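Local structure of integron Cassette Protein Hfx_Cass5 (Unidentified, 3IF4) at residues V40-E44 against S45-Y49. The protein is of unknown function; it is encoded by an integron gene cassette from a sewage-outfall metagenome and forms a two-chain assembly. Residues are numbered along the deposited sequence; the frame is centred on the assembly and turned at random.
Sequences VTPGE and SQFPY
Pro42 and Phe47 meet in a local apolar contact round a turn, where strand 38-42 ends and the chain enters the loop leading to strand 58-60. Pro42 CG lies 3.8 Å from Phe47 CE1. It comes to the edge of the ring, near its plane, and not over a face. With chi1 at -61°, CG of Phe47 sits opposite its own carbonyl carbon, and the ring swings back toward the proline. The proline and phenylalanine side chains run in opposite senses as they pass.

The backbone bends between them. The Pro42 ring also packs on the peptide that follows Ser45: its CB is 3.7 Å from Ser45 O. This is van der Waals packing of ring carbons against a carbonyl oxygen.

The polar ends of Glu44 and Ser45 find partners on strand 23-32. Glu25 takes two hydrogen bonds, OE1 with Ser45 OG and OE2 with Glu44 N, so one carboxylate bonds the backbone N of Glu44 and the hydroxyl of Ser45. Glu44 reaches out with a stretched side chain (chi2 -171°), and its OE2 forms a salt bridge with Lys23 NZ.

The contact lies where strand 38-42 runs out of the antiparallel sheet. Pro42 touches Trp59 of strand 58-60, and Phe47 touches Leu66 of strand 65-67. The second subunit covers the same region, with its Leu94 on Pro42 and its Gln90 on Phe47.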
loop_
_atom_site.group_PDB
_atom_site.type_symbol
_atom_site.label_atom_id
_atom_site.label_comp_id
_atom_site.label_asym_id
_atom_site.label_seq_id
_atom_site.Cartn_x
_atom_site.Cartn_y
_atom_site.Cartn_z
ATOM N N VAL A 40 5.237 1.721 -16.100
ATOM C CA VAL A 40 6.120 2.649 -16.785
ATOM C C VAL A 40 7.266 1.863 -17.428
ATOM O O VAL A 40 8.070 1.232 -16.738
ATOM C CB VAL A 40 6.695 3.727 -15.838
ATOM C CG1 VAL A 40 7.664 4.634 -16.602
ATOM C CG2 VAL A 40 5.580 4.547 -15.210
ATOM N N THR A 41 7.313 1.887 -18.756
ATOM C CA THR A 41 8.316 1.153 -19.512
ATOM C C THR A 41 9.418 2.104 -19.957
ATOM O O THR A 41 9.195 2.946 -20.821
ATOM C CB THR A 41 7.703 0.513 -20.769
ATOM O OG1 THR A 41 6.567 -0.277 -20.394
ATOM C CG2 THR A 41 8.734 -0.353 -21.490
ATOM N N PRO A 42 10.608 1.978 -19.356
ATOM C CA PRO A 42 11.737 2.847 -19.690
ATOM C C PRO A 42 12.221 2.567 -21.107
ATOM O O PRO A 42 12.018 1.469 -21.623
ATOM C CB PRO A 42 12.811 2.441 -18.679
ATOM C CG PRO A 42 12.094 1.625 -17.628
ATOM C CD PRO A 42 10.969 0.971 -18.345
ATOM N N GLY A 43 12.850 3.557 -21.727
ATOM C CA GLY A 43 13.347 3.414 -23.081
ATOM C C GLY A 43 14.467 2.400 -23.214
ATOM O O GLY A 43 14.553 1.711 -24.222
ATOM N N GLU A 44 15.320 2.299 -22.198
ATOM C CA GLU A 44 16.524 1.482 -22.316
ATOM C C GLU A 44 17.000 0.851 -21.007
ATOM O O GLU A 44 17.533 -0.251 -21.010
ATOM C CB GLU A 44 17.660 2.287 -22.973
ATOM C CG GLU A 44 17.753 3.746 -22.529
ATOM C CD GLU A 44 18.739 4.570 -23.362
ATOM O OE1 GLU A 44 19.625 3.975 -24.018
ATOM O OE2 GLU A 44 18.631 5.819 -23.353
ATOM N N SER A 45 16.809 1.539 -19.888
ATOM C CA SER A 45 17.317 1.033 -18.618
ATOM C C SER A 45 16.477 -0.110 -18.032
ATOM O O SER A 45 15.278 -0.223 -18.303
ATOM C CB SER A 45 17.432 2.168 -17.604
ATOM O OG SER A 45 18.373 3.127 -18.034
ATOM N N GLN A 46 17.122 -0.948 -17.228
ATOM C CA GLN A 46 16.427 -1.987 -16.468
ATOM C C GLN A 46 16.630 -1.795 -14.955
ATOM O O GLN A 46 17.675 -1.313 -14.516
ATOM C CB GLN A 46 16.891 -3.377 -16.912
ATOM C CG GLN A 46 18.404 -3.542 -16.972
ATOM C CD GLN A 46 18.827 -4.996 -17.085
ATOM O OE1 GLN A 46 18.317 -5.744 -17.922
ATOM N NE2 GLN A 46 19.766 -5.406 -16.236
ATOM N N PHE A 47 15.635 -2.166 -14.156
ATOM C CA PHE A 47 15.695 -1.903 -12.722
ATOM C C PHE A 47 15.414 -3.135 -11.858
ATOM O O PHE A 47 14.471 -3.144 -11.061
ATOM C CB PHE A 47 14.734 -0.775 -12.356
ATOM C CG PHE A 47 15.039 0.532 -13.036
ATOM C CD1 PHE A 47 14.498 0.825 -14.279
ATOM C CD2 PHE A 47 15.857 1.473 -12.427
ATOM C CE1 PHE A 47 14.770 2.031 -14.907
ATOM C CE2 PHE A 47 16.123 2.684 -13.047
ATOM C CZ PHE A 47 15.575 2.963 -14.289
ATOM N N PRO A 48 16.264 -4.162 -11.987
ATOM C CA PRO A 48 16.109 -5.464 -11.320
ATOM C C PRO A 48 15.952 -5.323 -9.814
ATOM O O PRO A 48 15.207 -6.080 -9.194
ATOM C CB PRO A 48 17.437 -6.173 -11.616
ATOM C CG PRO A 48 18.024 -5.448 -12.777
ATOM C CD PRO A 48 17.570 -4.034 -12.654
ATOM N N TYR A 49 16.665 -4.360 -9.241
ATOM C CA TYR A 49 16.724 -4.171 -7.796
ATOM C C TYR A 49 15.845 -3.024 -7.322
ATOM O O TYR A 49 15.992 -2.566 -6.183
ATOM C CB TYR A 49 18.170 -3.892 -7.362
ATOM C CG TYR A 49 18.998 -5.121 -7.089
ATOM C CD1 TYR A 49 18.509 -6.396 -7.365
ATOM C CD2 TYR A 49 20.285 -5.008 -6.571
ATOM C CE1 TYR A 49 19.275 -7.529 -7.108
ATOM C CE2 TYR A 49 21.057 -6.126 -6.318
ATOM C CZ TYR A 49 20.551 -7.384 -6.587
ATOM O OH TYR A 49 21.331 -8.494 -6.332
#